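Local coordinates for protein cephalosporin hydroxylase CMCI (Streptomyces clavuligerus, PDB 2BM8) that probably acts in cephamycin biosynthesis, as a methyltransferase-like Rossmann-fold enzyme taking part in the 7-methoxylation of cephalosporins, at residues L88-N92 with G114-L119; T165-M169 with Y182-E186; W58-M63 with A97-D101; Y91-A97 with R121-P125. The protein carries 3 engineered substitutions. All coordinates share one frame; numbering follows the deposited sequence.

Three contacts lie within a Rossmann-like sheet and its helices and loops. Interaction 3 sets the small 57-62 hairpin against helix 94-106. Interaction 4 sits between interactions 3 and 1, about 7 Å and 9 Å from them, centre to centre; 1 and 3 are about 15 Å apart. Interactions 3 and 4 touch through Asn92 and Arg62. Along the chain, the segments of 3 alternate with those of 1 and 4. Both of these start at the turn after strand 84-88, which is thus held from several sides. Interaction 2 comes last, across the chain's centre from 3 and 4. It packs helix 165-175 on the sheet that also holds strands 84-88 and 111-116.

Interaction 1: residues L88-N92 with G114-L119; sequences LGVYN and GIDRDL
Leu88 and Gly89 meet Ile115 and Asp116 where strands 84-88 and 111-116 end side by side. These are the first two strands of a class I methyltransferase-like Rossmann fold, and a glycine-rich turn follows the first. Leu88 and Ile115 form a parallel bridge, with their CA atoms 4.9 Å apart. Just beyond it, Gly89 N donates to Ile115 O at 2.8 Å, straight in line with the carbonyl. Gly89 has a positive phi of 95°, a conformation that suits glycine. The chain then turns so that Val90 N points across at the carboxylate of Asp116. It donates to the anti lone pair of Asp116 OD2 at 2.9 Å, with an almost straight N-H. The other oxygen, Asp116 OD1, takes Asp118 N at 3.1 Å and closes an Asx turn. Backbone N-H groups thus grip both oxygens and fix the rotation of the carboxylate. In class I methyltransferases an acid at the end of this second strand usually holds the ribose of S-adenosylmethionine. Asp116 has the matching place, so a similar role is possible. Beside the polar pair lies a small apolar patch. Gly114 has no side chain, and Val90 CG2 settles directly on its backbone, 3.5 Å from Gly114 C. Leu119 reaches back from the far end of the turn, and its CD2 touches Val90 CG2 at 4.1 Å.

Interaction 2: residues T165-M169 with Y182-E186; sequences TFNIM and YFIIE
Met169 lies across the ring of Phe183, and the two side chains pass each other at a slant. The methionine CG sits over the ring centre. It is 3.7 Å from the Phe183 centroid and only 12° off the ring normal, a CH-pi contact. Met169 SD is further out, 4.3 Å from the same centroid, in an oblique position. This is a Met-aromatic contact, but the sulfur is not over the middle of the face. Phe183 is extended, its CG opposite the backbone N (chi1 -171°), which carries the ring out from the strand to the helix. Ile168 adds a looser touch, with CG2 4.4 Å from Phe183 CE1. Thr165 and Ile185 make the second pair. They reach for each other tip to tip, with Thr165 CG2 3.6 Å from Ile185 CD1. The same CD1 lies at the edge of the Phe183 ring, in its plane, and meets Met169 SD at 4.2 Å. One methyl therefore joins both pairs. Phe157 of the neighbouring strand packs its ring nearly parallel to that of Phe183. Phe166 of the same helix turn packs on Leu12 of a second subunit. The segment axes run almost exactly antiparallel, 10.8 Å apart. This is how a helix covers its sheet in a beta-alpha-beta crossover, made here by strand 155-159, helix 165-175 and strand 182-185.

Interaction 3: residues W58-M63 with A97-D101; sequences WRGLRM and AWFRD
Trp58 and Trp98 meet edge to face. Trp58 has a trans chi1 (175°), which extends it toward helix 94-106, where Trp98 meets its face and Asp101 its NE1. Trp98 points the CD1 edge of its indole at the face of Trp58, and its CD1 is 3.4 Å from Trp58 CD2. The rings are perpendicular, a T-shaped pair. Trp98 CB also lies over the five-membered ring of Trp58. On the opposite face of Trp58, Arg59 lays its CG near the rim. The arginine is bent at chi3, which is nearly eclipsed at 17°. Its guanidinium is thereby brought round to Asp101. Arg59 NH1 forms a salt bridge with Asp101 OD2 at 2.9 Å, although the hydrogen bond itself is weak. The same oxygen accepts from Trp58 NE1 at 2.7 Å, met on the anti side and tilted out of the carboxylate plane. Asp101 OD1 is held by Arg100 NE at 3.0 Å. Asp128 binds both arginines, so the two positive groups share two acids. Trp58 to Leu61 is a type I' turn, the tip of the hairpin made by strands 57-58 and 61-62, and it rests on the flank of helix 94-106. Leu61 CD1 touches Ala97 CB at 4.1 Å. Met63 is bent at chi2 and chi3, which sets its CE over the five-membered ring of Trp98, 4.1 Å from the centroid. The sulfur lies obliquely to that ring, in a Met-aromatic contact. A third subunit comes close here, with its His74 ring and Leu102 against Trp58.

Interaction 4: residues Y91-A97 with R121-P125; sequences YNGGSLA and RCQIP
Tyr91 has its CG anti to the backbone N (chi1 -172°), and Arg121 bends at chi2 (103°) and chi3 (111°). These torsions bring the guanidinium to the side of the tyrosine ring. The flat groups stand almost at right angles. Tyr91 CD1 is 3.9 Å from Arg121 CZ, over the centre of the guanidinium face, while CZ lies at the edge of the ring. It is an edge contact and not a cation-pi stack. The backbones are tied beside it. Gln123 N donates to Asn92 O at 2.7 Å, by a nearly straight N-H. Asn92 CA comes within 3.4 Å of Arg121 O, a CA-H...O contact. Gln123 also folds back on its own segment, where its NE2 binds Arg121 O at 3.1 Å, from above the carbonyl plane. Its CG touches Asn92 CB at 3.9 Å. The amide of Asn92 turns to another partner: ND2 donates to Arg62 O, in the strand 61-62. Ile124 fills the other end. Its CD1 presses on Gly93 O at 3.2 Å and reaches Leu96 CB at 4.1 Å. Gly93 is the N-cap of helix 94-106 and, having no side chain, lets Cys122 and Ile124 close in. The loop after strand 111-116 thus packs on the glycine-rich turn between the first strand and its helix. In class I methyltransferases that turn lines the S-adenosylmethionine site, and by analogy it probably does so here.

Interaction 1: residues L88-N92 with G114-L119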
loop_
_atom_site.group_PDB
_atom_site.type_symbol
_atom_site.label_atom_id
_atom_site.label_comp_id
_atom_site.label_asym_id
_atom_site.label_seq_id
_atom_site.Cartn_x
_atom_site.Cartn_y
_atom_site.Cartn_z
ATOM N N LEU B 88 14.275 33.229 2.973
ATOM C CA LEU B 88 13.301 34.019 2.206
ATOM C C LEU B 88 11.937 33.392 2.497
ATOM O O LEU B 88 11.720 32.231 2.162
ATOM C CB LEU B 88 13.609 33.919 0.705
ATOM C CG LEU B 88 13.368 35.067 -0.282
ATOM C CD1 LEU B 88 13.171 34.485 -1.660
ATOM C CD2 LEU B 88 12.198 36.009 0.077
ATOM N N GLY B 89 11.032 34.148 3.121
ATOM C CA GLY B 89 9.797 33.608 3.670
ATOM C C GLY B 89 9.959 33.272 5.146
ATOM O O GLY B 89 10.601 32.285 5.478
ATOM N N VAL B 90 9.364 34.073 6.033
ATOM C CA VAL B 90 9.595 33.952 7.472
ATOM C C VAL B 90 8.415 33.359 8.254
ATOM O O VAL B 90 8.623 32.459 9.093
ATOM C CB VAL B 90 9.955 35.323 8.074
ATOM C CG1 VAL B 90 10.026 35.265 9.595
ATOM C CG2 VAL B 90 11.262 35.815 7.511
ATOM N N TYR B 91 7.203 33.871 8.001
ATOM C CA TYR B 91 5.986 33.512 8.772
ATOM C C TYR B 91 6.127 33.800 10.289
ATOM O O TYR B 91 6.241 34.952 10.672
ATOM C CB TYR B 91 5.545 32.063 8.479
ATOM C CG TYR B 91 4.182 31.665 9.071
ATOM C CD1 TYR B 91 3.037 32.420 8.839
ATOM C CD2 TYR B 91 4.060 30.539 9.881
ATOM C CE1 TYR B 91 1.801 32.056 9.402
ATOM C CE2 TYR B 91 2.834 30.162 10.440
ATOM C CZ TYR B 91 1.712 30.916 10.198
ATOM O OH TYR B 91 0.507 30.518 10.748
ATOM N N ASN B 92 6.147 32.766 11.136
ATOM C CA ASN B 92 6.205 32.938 12.591
ATOM C C ASN B 92 7.622 33.050 13.157
ATOM O O ASN B 92 7.791 33.445 14.310
ATOM C CB ASN B 92 5.487 31.789 13.298
ATOM C CG ASN B 92 6.266 30.507 13.239
ATOM O OD1 ASN B 92 6.620 30.055 12.157
ATOM N ND2 ASN B 92 6.552 29.916 14.391
ATOM N N GLY B 114 16.162 36.597 8.182
ATOM C CA GLY B 114 14.846 36.298 7.659
ATOM C C GLY B 114 14.310 37.476 6.886
ATOM O O GLY B 114 14.246 38.583 7.417
ATOM N N ILE B 115 13.920 37.229 5.640
ATOM C CA ILE B 115 13.383 38.235 4.734
ATOM C C ILE B 115 11.932 37.888 4.444
ATOM O O ILE B 115 11.663 36.765 4.048
ATOM C CB ILE B 115 14.154 38.209 3.395
ATOM C CG1 ILE B 115 15.656 38.246 3.627
ATOM C CG2 ILE B 115 13.741 39.357 2.499
ATOM C CD1 ILE B 115 16.474 38.328 2.332
ATOM N N ASP B 116 11.006 38.833 4.617
ATOM C CA ASP B 116 9.619 38.640 4.160
ATOM C C ASP B 116 8.942 39.954 3.783
ATOM O O ASP B 116 9.297 41.020 4.285
ATOM C CB ASP B 116 8.754 37.892 5.211
ATOM C CG ASP B 116 7.613 37.055 4.569
ATOM O OD1 ASP B 116 6.742 37.620 3.860
ATOM O OD2 ASP B 116 7.495 35.816 4.724
ATOM N N ARG B 117 7.963 39.863 2.885
ATOM C CA ARG B 117 7.086 40.996 2.569
ATOM C C ARG B 117 6.342 41.499 3.814
ATOM O O ARG B 117 6.200 42.706 4.027
ATOM C CB ARG B 117 6.078 40.581 1.497
ATOM C CG ARG B 117 5.401 41.742 0.794
ATOM C CD ARG B 117 4.677 41.339 -0.488
ATOM N NE ARG B 117 4.552 42.473 -1.404
ATOM C CZ ARG B 117 4.724 42.422 -2.734
ATOM N NH1 ARG B 117 5.035 41.276 -3.356
ATOM N NH2 ARG B 117 4.582 43.537 -3.455
ATOM N N ASP B 118 5.906 40.542 4.631
ATOM C CA ASP B 118 5.066 40.766 5.794
ATOM C C ASP B 118 5.693 40.036 7.014
ATOM O O ASP B 118 5.720 38.803 7.067
ATOM C CB ASP B 118 3.672 40.223 5.443
ATOM C CG ASP B 118 2.697 40.244 6.603
ATOM O OD1 ASP B 118 2.921 40.983 7.585
ATOM O OD2 ASP B 118 1.655 39.547 6.600
ATOM N N LEU B 119 6.225 40.807 7.959
ATOM C CA LEU B 119 6.870 40.269 9.162
ATOM C C LEU B 119 5.954 40.298 10.395
ATOM O O LEU B 119 6.389 39.941 11.494
ATOM C CB LEU B 119 8.147 41.064 9.481
ATOM C CG LEU B 119 9.338 40.979 8.508
ATOM C CD1 LEU B 119 10.418 42.022 8.868
ATOM C CD2 LEU B 119 9.945 39.578 8.467
#

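Interaction 2: residues T165-M169 with Y182-E186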
loop_
_atom_site.group_PDB
_atom_site.type_symbol
_atom_site.label_atom_id
_atom_site.label_comp_id
_atom_site.label_asym_id
_atom_site.label_seq_id
_atom_site.Cartn_x
_atom_site.Cartn_y
_atom_site.Cartn_z
ATOM N N THR B 165 11.720 33.114 -8.108
ATOM C CA THR B 165 12.798 32.248 -7.661
ATOM C C THR B 165 14.000 32.147 -8.624
ATOM O O THR B 165 15.138 32.396 -8.235
ATOM C CB THR B 165 12.216 30.857 -7.394
ATOM O OG1 THR B 165 11.120 30.964 -6.465
ATOM C CG2 THR B 165 13.253 29.942 -6.718
ATOM N N PHE B 166 13.740 31.805 -9.879
ATOM C CA PHE B 166 14.813 31.662 -10.854
ATOM C C PHE B 166 15.601 32.946 -11.051
ATOM O O PHE B 166 16.823 32.895 -11.185
ATOM C CB PHE B 166 14.273 31.134 -12.182
ATOM C CG PHE B 166 13.814 29.715 -12.097
ATOM C CD1 PHE B 166 12.459 29.405 -12.086
ATOM C CD2 PHE B 166 14.738 28.688 -11.985
ATOM C CE1 PHE B 166 12.040 28.096 -11.999
ATOM C CE2 PHE B 166 14.321 27.375 -11.887
ATOM C CZ PHE B 166 12.972 27.078 -11.892
ATOM N N ASN B 167 14.909 34.087 -11.052
ATOM C CA ASN B 167 15.577 35.390 -11.116
ATOM C C ASN B 167 16.435 35.647 -9.887
ATOM O O ASN B 167 17.552 36.130 -10.006
ATOM C CB ASN B 167 14.561 36.534 -11.304
ATOM C CG ASN B 167 14.246 36.817 -12.788
ATOM O OD1 ASN B 167 15.145 36.857 -13.629
ATOM N ND2 ASN B 167 12.963 37.016 -13.099
ATOM N N ILE B 168 15.921 35.299 -8.711
ATOM C CA ILE B 168 16.666 35.438 -7.460
ATOM C C ILE B 168 17.876 34.516 -7.469
ATOM O O ILE B 168 18.920 34.852 -6.926
ATOM C CB ILE B 168 15.759 35.119 -6.248
ATOM C CG1 ILE B 168 14.635 36.140 -6.122
ATOM C CG2 ILE B 168 16.555 35.103 -4.953
ATOM C CD1 ILE B 168 13.489 35.645 -5.251
ATOM N N MET B 169 17.721 33.353 -8.096
ATOM C CA MET B 169 18.818 32.383 -8.271
ATOM C C MET B 169 19.935 32.926 -9.150
ATOM O O MET B 169 21.095 32.716 -8.847
ATOM C CB MET B 169 18.306 31.080 -8.894
ATOM C CG MET B 169 18.876 29.812 -8.288
ATOM S SD MET B 169 17.746 28.423 -8.563
ATOM C CE MET B 169 18.560 27.589 -9.871
ATOM N N TYR B 182 24.969 26.931 -0.394
ATOM C CA TYR B 182 23.766 26.225 -0.781
ATOM C C TYR B 182 22.678 27.197 -1.231
ATOM O O TYR B 182 22.547 28.287 -0.697
ATOM C CB TYR B 182 23.278 25.370 0.385
ATOM C CG TYR B 182 24.003 24.044 0.499
ATOM C CD1 TYR B 182 25.194 23.931 1.199
ATOM C CD2 TYR B 182 23.500 22.904 -0.108
ATOM C CE1 TYR B 182 25.855 22.713 1.295
ATOM C CE2 TYR B 182 24.156 21.691 -0.012
ATOM C CZ TYR B 182 25.325 21.602 0.689
ATOM O OH TYR B 182 25.971 20.394 0.763
ATOM N N PHE B 183 21.946 26.825 -2.268
ATOM C CA PHE B 183 20.711 27.496 -2.620
ATOM C C PHE B 183 19.655 26.416 -2.602
ATOM O O PHE B 183 19.737 25.480 -3.382
ATOM C CB PHE B 183 20.785 28.162 -3.998
ATOM C CG PHE B 183 19.592 29.055 -4.308
ATOM C CD1 PHE B 183 19.692 30.433 -4.203
ATOM C CD2 PHE B 183 18.372 28.513 -4.702
ATOM C CE1 PHE B 183 18.601 31.254 -4.497
ATOM C CE2 PHE B 183 17.280 29.341 -4.993
ATOM C CZ PHE B 183 17.405 30.707 -4.888
ATOM N N ILE B 184 18.675 26.562 -1.709
ATOM C CA ILE B 184 17.695 25.523 -1.433
ATOM C C ILE B 184 16.263 25.995 -1.669
ATOM O O ILE B 184 15.847 27.039 -1.165
ATOM C CB ILE B 184 17.856 25.034 0.015
ATOM C CG1 ILE B 184 19.148 24.222 0.133
ATOM C CG2 ILE B 184 16.671 24.175 0.431
ATOM C CD1 ILE B 184 19.645 24.052 1.531
ATOM N N ILE B 185 15.504 25.209 -2.425
ATOM C CA ILE B 185 14.094 25.503 -2.643
ATOM C C ILE B 185 13.283 24.419 -1.987
ATOM O O ILE B 185 13.295 23.281 -2.420
ATOM C CB ILE B 185 13.787 25.594 -4.147
ATOM C CG1 ILE B 185 14.474 26.817 -4.742
ATOM C CG2 ILE B 185 12.287 25.703 -4.375
ATOM C CD1 ILE B 185 14.761 26.720 -6.200
ATOM N N GLU B 186 12.580 24.767 -0.924
ATOM C CA GLU B 186 11.783 23.782 -0.205
ATOM C C GLU B 186 10.435 23.624 -0.905
ATOM O O GLU B 186 9.954 24.571 -1.507
ATOM C CB GLU B 186 11.612 24.201 1.256
ATOM C CG GLU B 186 12.928 24.323 2.034
ATOM C CD GLU B 186 12.745 24.370 3.552
ATOM O OE1 GLU B 186 11.588 24.371 4.005
ATOM O OE2 GLU B 186 13.763 24.433 4.292
#

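Interaction 3: residues W58-M63 with A97-D101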
loop_
_atom_site.group_PDB
_atom_site.type_symbol
_atom_site.label_atom_id
_atom_site.label_comp_id
_atom_site.label_asym_id
_atom_site.label_seq_id
_atom_site.Cartn_x
_atom_site.Cartn_y
_atom_site.Cartn_z
ATOM N N TRP B 58 9.281 24.302 18.227
ATOM C CA TRP B 58 10.603 24.443 18.793
ATOM C C TRP B 58 10.518 25.512 19.871
ATOM O O TRP B 58 10.212 26.652 19.565
ATOM C CB TRP B 58 11.588 24.812 17.702
ATOM C CG TRP B 58 12.924 25.080 18.214
ATOM C CD1 TRP B 58 13.516 26.288 18.335
ATOM C CD2 TRP B 58 13.854 24.124 18.704
ATOM N NE1 TRP B 58 14.779 26.147 18.852
ATOM C CE2 TRP B 58 15.010 24.822 19.090
ATOM C CE3 TRP B 58 13.844 22.731 18.827
ATOM C CZ2 TRP B 58 16.136 24.184 19.604
ATOM C CZ3 TRP B 58 14.973 22.096 19.338
ATOM C CH2 TRP B 58 16.097 22.821 19.717
ATOM N N ARG B 59 10.747 25.135 21.126
ATOM C CA ARG B 59 10.614 26.041 22.266
ATOM C C ARG B 59 9.387 26.951 22.214
ATOM O O ARG B 59 9.507 28.165 22.349
ATOM C CB ARG B 59 11.852 26.920 22.369
ATOM C CG ARG B 59 13.132 26.156 22.433
ATOM C CD ARG B 59 14.391 27.017 22.550
ATOM N NE ARG B 59 14.137 28.390 22.973
ATOM C CZ ARG B 59 15.055 29.349 22.988
ATOM N NH1 ARG B 59 16.309 29.108 22.630
ATOM N NH2 ARG B 59 14.723 30.566 23.397
ATOM N N GLY B 60 8.216 26.376 21.978
ATOM C CA GLY B 60 6.969 27.125 22.048
ATOM C C GLY B 60 6.621 27.965 20.826
ATOM O O GLY B 60 5.628 28.699 20.841
ATOM N N LEU B 61 7.432 27.864 19.776
ATOM C CA LEU B 61 7.097 28.431 18.458
ATOM C C LEU B 61 6.797 27.303 17.496
ATOM O O LEU B 61 7.431 26.258 17.539
ATOM C CB LEU B 61 8.255 29.251 17.887
ATOM C CG LEU B 61 8.939 30.147 18.904
ATOM C CD1 LEU B 61 10.285 30.618 18.408
ATOM C CD2 LEU B 61 8.006 31.310 19.242
ATOM N N ARG B 62 5.836 27.532 16.610
ATOM C CA ARG B 62 5.514 26.561 15.572
ATOM C C ARG B 62 6.711 26.372 14.660
ATOM O O ARG B 62 7.381 27.345 14.320
ATOM C CB ARG B 62 4.329 27.047 14.765
ATOM C CG ARG B 62 3.062 27.119 15.581
ATOM C CD ARG B 62 1.851 27.386 14.779
ATOM N NE ARG B 62 1.754 26.416 13.714
ATOM C CZ ARG B 62 1.263 26.634 12.507
ATOM N NH1 ARG B 62 0.750 27.812 12.165
ATOM N NH2 ARG B 62 1.284 25.637 11.635
ATOM N N MET B 63 6.969 25.124 14.281
ATOM C CA MET B 63 8.042 24.761 13.365
ATOM C C MET B 63 7.412 24.171 12.127
ATOM O O MET B 63 6.903 23.061 12.177
ATOM C CB MET B 63 8.956 23.684 13.983
ATOM C CG MET B 63 10.249 24.203 14.569
ATOM S SD MET B 63 11.417 24.651 13.307
ATOM C CE MET B 63 12.098 23.134 12.894
ATOM N N ALA B 97 14.785 30.952 14.751
ATOM C CA ALA B 97 15.272 30.695 16.094
ATOM C C ALA B 97 15.913 29.322 16.193
ATOM O O ALA B 97 16.891 29.150 16.917
ATOM C CB ALA B 97 14.149 30.807 17.097
ATOM N N TRP B 98 15.364 28.352 15.463
ATOM C CA TRP B 98 15.888 26.995 15.450
ATOM C C TRP B 98 17.288 26.988 14.845
ATOM O O TRP B 98 18.213 26.460 15.447
ATOM C CB TRP B 98 14.951 26.050 14.682
ATOM C CG TRP B 98 15.423 24.629 14.669
ATOM C CD1 TRP B 98 15.368 23.751 15.693
ATOM C CD2 TRP B 98 16.048 23.947 13.592
ATOM N NE1 TRP B 98 15.906 22.543 15.321
ATOM C CE2 TRP B 98 16.339 22.644 14.030
ATOM C CE3 TRP B 98 16.385 24.300 12.287
ATOM C CZ2 TRP B 98 16.953 21.705 13.224
ATOM C CZ3 TRP B 98 16.985 23.365 11.480
ATOM C CH2 TRP B 98 17.273 22.085 11.955
ATOM N N PHE B 99 17.445 27.599 13.680
ATOM C CA PHE B 99 18.752 27.682 13.025
ATOM C C PHE B 99 19.780 28.372 13.916
ATOM O O PHE B 99 20.927 27.936 13.991
ATOM C CB PHE B 99 18.668 28.452 11.703
ATOM C CG PHE B 99 18.244 27.620 10.535
ATOM C CD1 PHE B 99 17.167 28.006 9.750
ATOM C CD2 PHE B 99 18.932 26.467 10.197
ATOM C CE1 PHE B 99 16.777 27.249 8.664
ATOM C CE2 PHE B 99 18.546 25.708 9.104
ATOM C CZ PHE B 99 17.462 26.103 8.343
ATOM N N ARG B 100 19.357 29.457 14.562
ATOM C CA ARG B 100 20.191 30.198 15.500
ATOM C C ARG B 100 20.590 29.328 16.683
ATOM O O ARG B 100 21.757 29.205 17.001
ATOM C CB ARG B 100 19.456 31.441 16.008
ATOM C CG ARG B 100 20.349 32.408 16.767
ATOM C CD ARG B 100 20.418 32.174 18.294
ATOM N NE ARG B 100 19.102 31.916 18.887
ATOM C CZ ARG B 100 18.170 32.845 19.085
ATOM N NH1 ARG B 100 18.384 34.108 18.749
ATOM N NH2 ARG B 100 17.009 32.517 19.613
ATOM N N ASP B 101 19.608 28.732 17.340
ATOM C CA ASP B 101 19.876 27.850 18.475
ATOM C C ASP B 101 20.861 26.759 18.091
ATOM O O ASP B 101 21.829 26.531 18.791
ATOM C CB ASP B 101 18.595 27.194 18.961
ATOM C CG ASP B 101 17.709 28.136 19.719
ATOM O OD1 ASP B 101 18.081 29.289 19.976
ATOM O OD2 ASP B 101 16.593 27.792 20.097
#

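Interaction 4: residues Y91-A97 with R121-P125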
loop_
_atom_site.group_PDB
_atom_site.type_symbol
_atom_site.label_atom_id
_atom_site.label_comp_id
_atom_site.label_asym_id
_atom_site.label_seq_id
_atom_site.Cartn_x
_atom_site.Cartn_y
_atom_site.Cartn_z
ATOM N N TYR B 91 7.203 33.871 8.001
ATOM C CA TYR B 91 5.986 33.512 8.772
ATOM C C TYR B 91 6.127 33.800 10.289
ATOM O O TYR B 91 6.241 34.952 10.672
ATOM C CB TYR B 91 5.545 32.063 8.479
ATOM C CG TYR B 91 4.182 31.665 9.071
ATOM C CD1 TYR B 91 3.037 32.420 8.839
ATOM C CD2 TYR B 91 4.060 30.539 9.881
ATOM C CE1 TYR B 91 1.801 32.056 9.402
ATOM C CE2 TYR B 91 2.834 30.162 10.440
ATOM C CZ TYR B 91 1.712 30.916 10.198
ATOM O OH TYR B 91 0.507 30.518 10.748
ATOM N N ASN B 92 6.147 32.766 11.136
ATOM C CA ASN B 92 6.205 32.938 12.591
ATOM C C ASN B 92 7.622 33.050 13.157
ATOM O O ASN B 92 7.791 33.445 14.310
ATOM C CB ASN B 92 5.487 31.789 13.298
ATOM C CG ASN B 92 6.266 30.507 13.239
ATOM O OD1 ASN B 92 6.620 30.055 12.157
ATOM N ND2 ASN B 92 6.552 29.916 14.391
ATOM N N GLY B 93 8.619 32.649 12.363
ATOM C CA GLY B 93 10.016 32.837 12.716
ATOM C C GLY B 93 10.623 31.665 13.464
ATOM O O GLY B 93 11.782 31.719 13.893
ATOM N N GLY B 94 9.846 30.601 13.608
ATOM C CA GLY B 94 10.269 29.435 14.360
ATOM C C GLY B 94 11.561 28.881 13.796
ATOM O O GLY B 94 12.534 28.679 14.529
ATOM N N SER B 95 11.599 28.679 12.486
ATOM C CA SER B 95 12.770 28.097 11.863
ATOM C C SER B 95 14.017 29.004 11.982
ATOM O O SER B 95 15.135 28.518 12.027
ATOM C CB SER B 95 12.459 27.754 10.407
ATOM O OG SER B 95 12.336 28.950 9.666
ATOM N N LEU B 96 13.836 30.311 12.037
ATOM C CA LEU B 96 14.954 31.236 12.325
ATOM C C LEU B 96 15.603 30.984 13.699
ATOM O O LEU B 96 16.817 30.853 13.800
ATOM C CB LEU B 96 14.459 32.676 12.315
ATOM C CG LEU B 96 14.421 33.471 11.018
ATOM C CD1 LEU B 96 14.284 32.603 9.789
ATOM C CD2 LEU B 96 13.300 34.486 11.108
ATOM N N ALA B 97 14.785 30.952 14.751
ATOM C CA ALA B 97 15.272 30.695 16.094
ATOM C C ALA B 97 15.913 29.322 16.193
ATOM O O ALA B 97 16.891 29.150 16.917
ATOM C CB ALA B 97 14.149 30.807 17.097
ATOM N N ARG B 121 3.574 38.451 11.446
ATOM C CA ARG B 121 3.254 37.174 12.093
ATOM C C ARG B 121 4.409 36.608 12.935
ATOM O O ARG B 121 4.239 35.566 13.564
ATOM C CB ARG B 121 2.813 36.124 11.060
ATOM C CG ARG B 121 1.700 36.576 10.095
ATOM C CD ARG B 121 2.195 36.937 8.686
ATOM N NE ARG B 121 1.761 35.986 7.655
ATOM C CZ ARG B 121 2.496 35.579 6.608
ATOM N NH1 ARG B 121 3.741 36.021 6.400
ATOM N NH2 ARG B 121 1.974 34.709 5.751
ATOM N N CYS B 122 5.557 37.287 12.969
ATOM C CA CYS B 122 6.736 36.782 13.690
ATOM C C CYS B 122 6.501 36.673 15.184
ATOM O O CYS B 122 6.178 37.657 15.821
ATOM C CB CYS B 122 7.986 37.644 13.449
ATOM S SG CYS B 122 9.521 36.852 14.051
ATOM N N GLN B 123 6.683 35.468 15.726
ATOM C CA GLN B 123 6.420 35.173 17.137
ATOM C C GLN B 123 7.668 35.149 18.004
ATOM O O GLN B 123 7.594 34.753 19.160
ATOM C CB GLN B 123 5.742 33.806 17.263
ATOM C CG GLN B 123 4.429 33.704 16.516
ATOM C CD GLN B 123 3.373 34.594 17.125
ATOM O OE1 GLN B 123 3.161 34.557 18.333
ATOM N NE2 GLN B 123 2.734 35.402 16.307
ATOM N N ILE B 124 8.812 35.550 17.468
ATOM C CA ILE B 124 10.033 35.516 18.251
ATOM C C ILE B 124 9.998 36.730 19.158
ATOM O O ILE B 124 9.866 37.847 18.673
ATOM C CB ILE B 124 11.301 35.546 17.364
ATOM C CG1 ILE B 124 11.294 34.403 16.337
ATOM C CG2 ILE B 124 12.538 35.453 18.243
ATOM C CD1 ILE B 124 12.357 34.524 15.270
ATOM N N PRO B 125 10.081 36.530 20.466
ATOM C CA PRO B 125 10.131 37.670 21.385
ATOM C C PRO B 125 11.416 38.467 21.184
ATOM O O PRO B 125 12.432 37.910 20.773
ATOM C CB PRO B 125 10.100 37.021 22.769
ATOM C CG PRO B 125 10.475 35.596 22.563
ATOM C CD PRO B 125 10.143 35.232 21.168
#